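PDB 3BB8: CDP-4-keto-6-deoxy-D-glucose-3-dehydrase, which probably catalyses the pyridoxal 5'-phosphate-dependent C-3 dehydration of CDP-4-keto-6-deoxy-D-glucose, a step in making lipopolysaccharide deoxysugars. Local coordinates for residues K318-A323 with F409-Y414; V310-A315 with L417-L422; H166-L171 with G346-L351. The protein carries 1 engineered substitution. All blocks are in the same frame, centred on the assembly; numbering follows the deposited sequence.

Contact 1 lies on the same side of the chain's centre as each of the other two. Contacts 1 and 2 share helix 293-323, with centres 8 Å apart; strand 408-411 of contact 1 is followed in the chain by helix 419-432 of contact 2, and the Y319 and H419 rings stack where they meet. Contacts 1 and 3 have centres 10 Å apart and share a small antiparallel sheet, strands 347-351 and 408-411 being neighbours in it. Contact 3 comes nearest the cofactor: the L168 side chain is about 7 Å from pyridoxal phosphate, against about 13 Å for I413. Contact 2 lies away from the pyridoxal phosphate pocket, which includes the engineered K220.

Contact 1 of 3, residues K318-A323 with F409-Y414; sequences KYLKDA and FWIGIY
L320 reaches from helix 293-323 and sets one methyl, CD2, against I413 just past strand 408-411: helix-on-sheet packing within the aspartate aminotransferase fold. The tightest approach is L320 CD2 to I413 CG2, 3.5 Å; the two side chains cross at about a right angle and touch through this one methyl pair. The same CD2 lies 4.3 Å from I411 CG1, a looser meeting with the last residue of the strand. Thus one leucine methyl bridges I411 and I413, passing G412 between them.

The torsions explain the aim. L320 holds CG opposite its backbone N (chi1 -173°), extending the branch from the helix toward the strand end. In I413 the CG2 branch faces the leucine while CD1 leads off, and that side chain also packs on R313 and N316 of the same helix.

Beyond this shell, F347 on the neighbouring strand touches both L320 and I413, and I411 pairs with it through the backbone. V426 of helix 419-432 also packs on L320. The second leucine methyl plays no part in the I413 touch: L320 CD1 is 5.7 Å from I413 CG2.

Contact 2 of 3, residues V310-A315 with L417-L422; sequences VEKRKA and LTHDHL
K312 lays the end of its aliphatic chain beside the L417 carbonyl, with K312 CE 3.7 Å from L417 O. The ammonium group continues past it, and at 4.0 Å from L417 O the K312 NZ atom is too far for a hydrogen bond. A bend at chi2 (59°) steers the lysine: its CB does not point at the other segment, yet the end closes in across backbones whose nearest CA atoms, K312 and L417, are 9.2 Å apart.

The second neighbour is H419, in the first turn of helix 419-432. K312 NZ lies 4.3 Å from H419 ND1 and approaches the ring obliquely. Y319, farther along the lysine's own helix, stacks on this imidazole, so helix 293-323 meets H419 at two levels. L422, one turn on, packs against N316 and Y319 and adds an apolar component to this helix-helix packing.

T418 starts helix 419-432 as its N-cap. Its OG1 accepts two weak bonds, from D420 N at 3.4 Å (127° at the hydrogen) and from H421 N at 3.5 Å (146°). The L422 N to T418 O bond, 3.1 Å, closes the first turn. The edge of the H421 ring meets T418 CA in plane.

K314 and R313 turn to other partners, K314 in a salt bridge with D341 and R313 bonding the carbonyls of W344 and F345. Between the two segments K312 makes van der Waals contact and no direct bond: the L417 carbonyl dipole would probably attract the ammonium weakly, whereas the nearness of the K312 ammonium to H419 would tend to disfavour a protonated imidazole; the coordinates do not settle its charge.

Contact 3 of 3, residues H166-L171 with G346-L351; sequences HTLGNL and GFPITL
The turn around L168 and the start of strand 347-351 come together at L168 and G346, whose CA atoms are 5.9 Å apart. Segment 166-171 folds tightly here: G169 N bonds to H166 O at 3.2 Å, closing a type II turn with T167 and L168 at its corners. L168 has a positive phi (54°), as does G169 (98°), and a weak bond from N170 N to T167 O closes a second, overlapping turn. G346 is extended. Between the backbones L168 O and G346 N stand 3.9 Å apart, too far for a hydrogen bond; L168 instead pairs through its backbone with F345, one residue earlier.

In the aspartate aminotransferase fold the first segment follows strand 159-165 of the large central sheet, while strand 347-351 is the middle strand of a separate three-stranded antiparallel sheet, so the contact joins the two sheets. The join is apolar. L168 CD1 sits 3.6 Å from P348 CB and 4.0 Å from P348 CG, lying alongside the pyrrolidine ring as the two side chains slide past each other in opposite directions. With CG placed opposite its carbonyl carbon (chi1 -66°), L168 also touches F345 and L376. Its side chain is about 5 Å from that of D194, a pyridoxal phosphate-binding residue, and Y144 packs on P348.

Contact 1 of 3, residues K318-A323 with F409-Y414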
loop_
_atom_site.group_PDB
_atom_site.type_symbol
_atom_site.label_atom_id
_atom_site.label_comp_id
_atom_site.label_asym_id
_atom_site.label_seq_id
_atom_site.Cartn_x
_atom_site.Cartn_y
_atom_site.Cartn_z
ATOM N N LYS A 318 -11.271 -31.930 8.550
ATOM C CA LYS A 318 -11.391 -33.280 9.082
ATOM C C LYS A 318 -12.420 -34.069 8.279
ATOM O O LYS A 318 -12.165 -35.193 7.856
ATOM C CB LYS A 318 -11.805 -33.220 10.552
ATOM C CG LYS A 318 -11.656 -34.533 11.299
ATOM C CD LYS A 318 -11.870 -34.329 12.788
ATOM C CE LYS A 318 -11.451 -35.553 13.590
ATOM N NZ LYS A 318 -11.543 -35.296 15.060
ATOM N N TYR A 319 -13.576 -33.456 8.061
ATOM C CA TYR A 319 -14.655 -34.074 7.312
ATOM C C TYR A 319 -14.173 -34.463 5.912
ATOM O O TYR A 319 -14.088 -35.644 5.576
ATOM C CB TYR A 319 -15.826 -33.094 7.212
ATOM C CG TYR A 319 -17.073 -33.666 6.581
ATOM C CD1 TYR A 319 -17.831 -34.638 7.240
ATOM C CD2 TYR A 319 -17.511 -33.222 5.336
ATOM C CE1 TYR A 319 -19.002 -35.149 6.671
ATOM C CE2 TYR A 319 -18.676 -33.727 4.760
ATOM C CZ TYR A 319 -19.417 -34.689 5.433
ATOM O OH TYR A 319 -20.575 -35.180 4.868
ATOM N N LEU A 320 -13.851 -33.458 5.104
ATOM C CA LEU A 320 -13.386 -33.668 3.738
ATOM C C LEU A 320 -12.293 -34.723 3.615
ATOM O O LEU A 320 -12.368 -35.590 2.747
ATOM C CB LEU A 320 -12.883 -32.349 3.150
ATOM C CG LEU A 320 -12.506 -32.360 1.669
ATOM C CD1 LEU A 320 -13.714 -32.788 0.825
ATOM C CD2 LEU A 320 -12.030 -30.971 1.266
ATOM N N LYS A 321 -11.279 -34.651 4.475
ATOM C CA LYS A 321 -10.182 -35.611 4.419
ATOM C C LYS A 321 -10.635 -37.033 4.739
ATOM O O LYS A 321 -10.137 -37.999 4.159
ATOM C CB LYS A 321 -9.059 -35.222 5.385
ATOM C CG LYS A 321 -7.860 -36.155 5.286
ATOM C CD LYS A 321 -6.835 -35.915 6.370
ATOM C CE LYS A 321 -5.704 -36.921 6.272
ATOM N NZ LYS A 321 -4.741 -36.789 7.385
ATOM N N ASP A 322 -11.561 -37.159 5.682
ATOM C CA ASP A 322 -12.075 -38.469 6.062
ATOM C C ASP A 322 -12.778 -39.065 4.851
ATOM O O ASP A 322 -12.505 -40.192 4.448
ATOM C CB ASP A 322 -13.067 -38.337 7.218
ATOM C CG ASP A 322 -13.682 -39.666 7.606
ATOM O OD1 ASP A 322 -12.944 -40.535 8.123
ATOM O OD2 ASP A 322 -14.901 -39.841 7.380
ATOM N N ALA A 323 -13.681 -38.284 4.275
ATOM C CA ALA A 323 -14.427 -38.702 3.106
ATOM C C ALA A 323 -13.525 -39.040 1.911
ATOM O O ALA A 323 -13.764 -40.019 1.201
ATOM C CB ALA A 323 -15.405 -37.616 2.721
ATOM N N PHE A 409 -2.139 -29.218 -5.805
ATOM C CA PHE A 409 -3.195 -28.239 -5.982
ATOM C C PHE A 409 -4.032 -28.283 -4.704
ATOM O O PHE A 409 -3.892 -29.210 -3.910
ATOM C CB PHE A 409 -4.037 -28.584 -7.218
ATOM C CG PHE A 409 -4.948 -29.770 -7.036
ATOM C CD1 PHE A 409 -6.273 -29.594 -6.637
ATOM C CD2 PHE A 409 -4.484 -31.059 -7.263
ATOM C CE1 PHE A 409 -7.123 -30.691 -6.467
ATOM C CE2 PHE A 409 -5.323 -32.162 -7.095
ATOM C CZ PHE A 409 -6.645 -31.975 -6.696
ATOM N N TRP A 410 -4.882 -27.285 -4.485
ATOM C CA TRP A 410 -5.708 -27.290 -3.288
ATOM C C TRP A 410 -7.135 -26.889 -3.582
ATOM O O TRP A 410 -7.408 -26.227 -4.581
ATOM C CB TRP A 410 -5.123 -26.381 -2.191
ATOM C CG TRP A 410 -4.864 -24.944 -2.585
ATOM C CD1 TRP A 410 -3.779 -24.460 -3.256
ATOM C CD2 TRP A 410 -5.685 -23.808 -2.282
ATOM N NE1 TRP A 410 -3.868 -23.092 -3.385
ATOM C CE2 TRP A 410 -5.028 -22.666 -2.797
ATOM C CE3 TRP A 410 -6.913 -23.643 -1.624
ATOM C CZ2 TRP A 410 -5.554 -21.379 -2.677
ATOM C CZ3 TRP A 410 -7.438 -22.358 -1.503
ATOM C CH2 TRP A 410 -6.758 -21.243 -2.027
ATOM N N ILE A 411 -8.051 -27.291 -2.706
ATOM C CA ILE A 411 -9.452 -26.909 -2.834
ATOM C C ILE A 411 -9.997 -26.371 -1.515
ATOM O O ILE A 411 -9.247 -26.154 -0.564
ATOM C CB ILE A 411 -10.321 -28.095 -3.292
ATOM C CG1 ILE A 411 -10.252 -29.233 -2.272
ATOM C CG2 ILE A 411 -9.881 -28.577 -4.667
ATOM C CD1 ILE A 411 -10.637 -30.583 -2.836
ATOM N N GLY A 412 -11.309 -26.159 -1.465
ATOM C CA GLY A 412 -11.893 -25.212 -0.534
ATOM C C GLY A 412 -12.436 -25.883 0.712
ATOM O O GLY A 412 -13.221 -26.828 0.628
ATOM N N ILE A 413 -12.016 -25.391 1.873
ATOM C CA ILE A 413 -12.595 -25.824 3.145
ATOM C C ILE A 413 -12.946 -24.630 4.031
ATOM O O ILE A 413 -13.093 -24.767 5.249
ATOM C CB ILE A 413 -11.554 -26.722 3.879
ATOM C CG1 ILE A 413 -10.148 -26.136 3.756
ATOM C CG2 ILE A 413 -11.632 -28.148 3.347
ATOM C CD1 ILE A 413 -9.925 -24.877 4.573
ATOM N N TYR A 414 -13.087 -23.461 3.403
ATOM C CA TYR A 414 -13.406 -22.231 4.123
ATOM C C TYR A 414 -14.866 -22.206 4.602
ATOM O O TYR A 414 -15.730 -22.882 4.038
ATOM C CB TYR A 414 -13.088 -20.995 3.257
ATOM C CG TYR A 414 -14.082 -20.697 2.158
ATOM C CD1 TYR A 414 -14.919 -19.586 2.232
ATOM C CD2 TYR A 414 -14.194 -21.529 1.048
ATOM C CE1 TYR A 414 -15.847 -19.311 1.227
ATOM C CE2 TYR A 414 -15.113 -21.266 0.040
ATOM C CZ TYR A 414 -15.935 -20.160 0.133
ATOM O OH TYR A 414 -16.837 -19.898 -0.876
#

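Contact 2 of 3, residues V310-A315 with L417-L422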
loop_
_atom_site.group_PDB
_atom_site.type_symbol
_atom_site.label_atom_id
_atom_site.label_comp_id
_atom_site.label_asym_id
_atom_site.label_seq_id
_atom_site.Cartn_x
_atom_site.Cartn_y
_atom_site.Cartn_z
ATOM N N VAL A 310 -12.189 -20.223 12.404
ATOM C CA VAL A 310 -11.093 -21.151 12.668
ATOM C C VAL A 310 -11.607 -22.549 13.005
ATOM O O VAL A 310 -11.068 -23.553 12.534
ATOM C CB VAL A 310 -10.212 -20.652 13.828
ATOM C CG1 VAL A 310 -9.093 -21.645 14.107
ATOM C CG2 VAL A 310 -9.636 -19.286 13.485
ATOM N N GLU A 311 -12.648 -22.602 13.828
ATOM C CA GLU A 311 -13.257 -23.860 14.235
ATOM C C GLU A 311 -13.882 -24.553 13.025
ATOM O O GLU A 311 -13.737 -25.761 12.845
ATOM C CB GLU A 311 -14.321 -23.590 15.305
ATOM C CG GLU A 311 -15.252 -24.760 15.606
ATOM C CD GLU A 311 -16.298 -24.421 16.672
ATOM O OE1 GLU A 311 -16.993 -23.387 16.525
ATOM O OE2 GLU A 311 -16.425 -25.192 17.653
ATOM N N LYS A 312 -14.572 -23.775 12.200
ATOM C CA LYS A 312 -15.227 -24.294 11.006
ATOM C C LYS A 312 -14.225 -24.835 9.979
ATOM O O LYS A 312 -14.461 -25.871 9.360
ATOM C CB LYS A 312 -16.083 -23.196 10.371
ATOM C CG LYS A 312 -16.868 -23.632 9.146
ATOM C CD LYS A 312 -17.813 -24.780 9.465
ATOM C CE LYS A 312 -18.618 -25.185 8.237
ATOM N NZ LYS A 312 -19.446 -26.407 8.478
ATOM N N ARG A 313 -13.109 -24.136 9.795
ATOM C CA ARG A 313 -12.100 -24.583 8.844
ATOM C C ARG A 313 -11.520 -25.917 9.287
ATOM O O ARG A 313 -11.275 -26.796 8.464
ATOM C CB ARG A 313 -10.983 -23.535 8.703
ATOM C CG ARG A 313 -11.422 -22.296 7.931
ATOM C CD ARG A 313 -10.438 -21.142 8.070
ATOM N NE ARG A 313 -10.780 -20.070 7.141
ATOM C CZ ARG A 313 -10.470 -20.069 5.846
ATOM N NH1 ARG A 313 -9.792 -21.084 5.317
ATOM N NH2 ARG A 313 -10.863 -19.063 5.072
ATOM N N LYS A 314 -11.299 -26.071 10.587
ATOM C CA LYS A 314 -10.757 -27.325 11.095
ATOM C C LYS A 314 -11.765 -28.454 10.865
ATOM O O LYS A 314 -11.390 -29.572 10.515
ATOM C CB LYS A 314 -10.448 -27.206 12.585
ATOM C CG LYS A 314 -9.318 -26.254 12.908
ATOM C CD LYS A 314 -9.073 -26.209 14.405
ATOM C CE LYS A 314 -7.930 -25.284 14.751
ATOM N NZ LYS A 314 -7.793 -25.118 16.221
ATOM N N ALA A 315 -13.043 -28.138 11.057
ATOM C CA ALA A 315 -14.125 -29.098 10.884
ATOM C C ALA A 315 -14.179 -29.592 9.443
ATOM O O ALA A 315 -14.077 -30.792 9.181
ATOM C CB ALA A 315 -15.460 -28.451 11.267
ATOM N N LEU A 417 -18.471 -22.997 3.041
ATOM C CA LEU A 417 -18.808 -24.313 2.510
ATOM C C LEU A 417 -19.502 -25.229 3.518
ATOM O O LEU A 417 -18.985 -25.468 4.615
ATOM C CB LEU A 417 -17.534 -24.994 1.991
ATOM C CG LEU A 417 -17.157 -24.878 0.507
ATOM C CD1 LEU A 417 -17.574 -23.547 -0.076
ATOM C CD2 LEU A 417 -15.658 -25.094 0.371
ATOM N N THR A 418 -20.671 -25.745 3.136
ATOM C CA THR A 418 -21.438 -26.655 3.992
ATOM C C THR A 418 -21.065 -28.098 3.669
ATOM O O THR A 418 -20.313 -28.360 2.729
ATOM C CB THR A 418 -22.962 -26.515 3.771
ATOM O OG1 THR A 418 -23.287 -26.884 2.427
ATOM C CG2 THR A 418 -23.416 -25.086 4.025
ATOM N N HIS A 419 -21.594 -29.032 4.451
ATOM C CA HIS A 419 -21.324 -30.447 4.226
ATOM C C HIS A 419 -21.879 -30.893 2.877
ATOM O O HIS A 419 -21.357 -31.818 2.262
ATOM C CB HIS A 419 -21.933 -31.288 5.348
ATOM C CG HIS A 419 -21.071 -31.380 6.564
ATOM N ND1 HIS A 419 -20.251 -30.352 6.975
ATOM C CD2 HIS A 419 -20.903 -32.378 7.466
ATOM C CE1 HIS A 419 -19.614 -30.713 8.075
ATOM N NE2 HIS A 419 -19.992 -31.938 8.394
ATOM N N ASP A 420 -22.938 -30.239 2.414
ATOM C CA ASP A 420 -23.507 -30.599 1.127
ATOM C C ASP A 420 -22.552 -30.198 0.017
ATOM O O ASP A 420 -22.500 -30.842 -1.036
ATOM C CB ASP A 420 -24.866 -29.934 0.931
ATOM C CG ASP A 420 -25.970 -30.654 1.681
ATOM O OD1 ASP A 420 -25.935 -30.674 2.929
ATOM O OD2 ASP A 420 -26.868 -31.212 1.019
ATOM N N HIS A 421 -21.798 -29.127 0.263
ATOM C CA HIS A 421 -20.807 -28.636 -0.683
ATOM C C HIS A 421 -19.701 -29.680 -0.766
ATOM O O HIS A 421 -19.363 -30.166 -1.846
ATOM C CB HIS A 421 -20.200 -27.314 -0.187
ATOM C CG HIS A 421 -21.069 -26.116 -0.410
ATOM N ND1 HIS A 421 -21.299 -25.585 -1.662
ATOM C CD2 HIS A 421 -21.763 -25.343 0.458
ATOM C CE1 HIS A 421 -22.096 -24.536 -1.556
ATOM N NE2 HIS A 421 -22.394 -24.369 -0.280
ATOM N N LEU A 422 -19.152 -30.024 0.392
ATOM C CA LEU A 422 -18.068 -30.986 0.475
ATOM C C LEU A 422 -18.437 -32.377 -0.021
ATOM O O LEU A 422 -17.664 -33.002 -0.756
ATOM C CB LEU A 422 -17.550 -31.062 1.909
ATOM C CG LEU A 422 -17.013 -29.746 2.485
ATOM C CD1 LEU A 422 -16.440 -29.995 3.874
ATOM C CD2 LEU A 422 -15.941 -29.173 1.567
#

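Contact 3 of 3, residues H166-L171 with G346-L351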
loop_
_atom_site.group_PDB
_atom_site.type_symbol
_atom_site.label_atom_id
_atom_site.label_comp_id
_atom_site.label_asym_id
_atom_site.label_seq_id
_atom_site.Cartn_x
_atom_site.Cartn_y
_atom_site.Cartn_z
ATOM N N HIS A 166 3.775 -20.099 7.046
ATOM C CA HIS A 166 3.132 -21.323 7.513
ATOM C C HIS A 166 2.153 -21.616 6.383
ATOM O O HIS A 166 0.988 -21.213 6.414
ATOM C CB HIS A 166 2.395 -21.088 8.843
ATOM C CG HIS A 166 3.311 -20.929 10.020
ATOM N ND1 HIS A 166 3.679 -19.696 10.518
ATOM C CD2 HIS A 166 3.990 -21.845 10.751
ATOM C CE1 HIS A 166 4.545 -19.861 11.503
ATOM N NE2 HIS A 166 4.752 -21.155 11.664
ATOM N N THR A 167 2.663 -22.305 5.369
ATOM C CA THR A 167 1.908 -22.614 4.158
ATOM C C THR A 167 0.532 -23.222 4.333
ATOM O O THR A 167 0.377 -24.255 4.965
ATOM C CB THR A 167 2.751 -23.509 3.240
ATOM O OG1 THR A 167 4.012 -22.870 3.015
ATOM C CG2 THR A 167 2.056 -23.732 1.902
ATOM N N LEU A 168 -0.456 -22.554 3.749
ATOM C CA LEU A 168 -1.852 -22.962 3.787
ATOM C C LEU A 168 -2.459 -23.197 5.170
ATOM O O LEU A 168 -3.442 -23.928 5.304
ATOM C CB LEU A 168 -2.051 -24.206 2.916
ATOM C CG LEU A 168 -1.839 -23.984 1.412
ATOM C CD1 LEU A 168 -1.939 -25.326 0.672
ATOM C CD2 LEU A 168 -2.883 -23.003 0.893
ATOM N N GLY A 169 -1.898 -22.562 6.190
ATOM C CA GLY A 169 -2.434 -22.732 7.529
ATOM C C GLY A 169 -1.640 -23.759 8.313
ATOM O O GLY A 169 -1.568 -23.694 9.544
ATOM N N ASN A 170 -1.039 -24.710 7.604
ATOM C CA ASN A 170 -0.249 -25.730 8.274
ATOM C C ASN A 170 1.027 -25.052 8.759
ATOM O O ASN A 170 1.558 -24.162 8.101
ATOM C CB ASN A 170 0.048 -26.891 7.316
ATOM C CG ASN A 170 0.563 -28.127 8.041
ATOM O OD1 ASN A 170 0.209 -28.376 9.199
ATOM N ND2 ASN A 170 1.389 -28.915 7.358
ATOM N N LEU A 171 1.514 -25.483 9.918
ATOM C CA LEU A 171 2.690 -24.874 10.529
ATOM C C LEU A 171 3.962 -25.618 10.136
ATOM O O LEU A 171 4.001 -26.848 10.142
ATOM C CB LEU A 171 2.549 -24.844 12.052
ATOM C CG LEU A 171 1.324 -24.111 12.605
ATOM C CD1 LEU A 171 0.145 -25.064 12.741
ATOM C CD2 LEU A 171 1.646 -23.457 13.939
ATOM N N GLY A 346 -6.672 -23.783 3.149
ATOM C CA GLY A 346 -7.205 -24.543 2.032
ATOM C C GLY A 346 -6.865 -26.005 2.236
ATOM O O GLY A 346 -6.187 -26.353 3.205
ATOM N N PHE A 347 -7.318 -26.856 1.322
ATOM C CA PHE A 347 -7.076 -28.302 1.401
ATOM C C PHE A 347 -6.116 -28.736 0.285
ATOM O O PHE A 347 -6.536 -28.925 -0.853
ATOM C CB PHE A 347 -8.409 -29.036 1.250
ATOM C CG PHE A 347 -8.364 -30.481 1.658
ATOM C CD1 PHE A 347 -8.434 -30.841 3.002
ATOM C CD2 PHE A 347 -8.277 -31.483 0.695
ATOM C CE1 PHE A 347 -8.425 -32.181 3.386
ATOM C CE2 PHE A 347 -8.266 -32.827 1.062
ATOM C CZ PHE A 347 -8.342 -33.180 2.410
ATOM N N PRO A 348 -4.819 -28.897 0.598
ATOM C CA PRO A 348 -3.808 -29.304 -0.388
ATOM C C PRO A 348 -3.783 -30.806 -0.721
ATOM O O PRO A 348 -3.737 -31.660 0.169
ATOM C CB PRO A 348 -2.506 -28.841 0.254
ATOM C CG PRO A 348 -2.765 -29.117 1.714
ATOM C CD PRO A 348 -4.189 -28.603 1.900
ATOM N N ILE A 349 -3.781 -31.105 -2.016
ATOM C CA ILE A 349 -3.775 -32.479 -2.503
ATOM C C ILE A 349 -2.732 -32.689 -3.595
ATOM O O ILE A 349 -2.656 -31.911 -4.547
ATOM C CB ILE A 349 -5.152 -32.849 -3.098
ATOM C CG1 ILE A 349 -6.227 -32.742 -2.016
ATOM C CG2 ILE A 349 -5.108 -34.258 -3.693
ATOM C CD1 ILE A 349 -7.631 -32.787 -2.560
ATOM N N THR A 350 -1.931 -33.741 -3.452
ATOM C CA THR A 350 -0.933 -34.086 -4.457
ATOM C C THR A 350 -1.345 -35.327 -5.241
ATOM O O THR A 350 -1.450 -36.419 -4.684
ATOM C CB THR A 350 0.448 -34.327 -3.821
ATOM O OG1 THR A 350 0.926 -33.111 -3.233
ATOM C CG2 THR A 350 1.441 -34.804 -4.868
ATOM N N LEU A 351 -1.577 -35.150 -6.538
ATOM C CA LEU A 351 -1.981 -36.254 -7.402
ATOM C C LEU A 351 -0.787 -37.130 -7.770
ATOM O O LEU A 351 0.234 -36.635 -8.247
ATOM C CB LEU A 351 -2.657 -35.726 -8.668
ATOM C CG LEU A 351 -2.813 -36.721 -9.819
ATOM C CD1 LEU A 351 -3.957 -37.686 -9.544
ATOM C CD2 LEU A 351 -3.027 -35.991 -11.136
#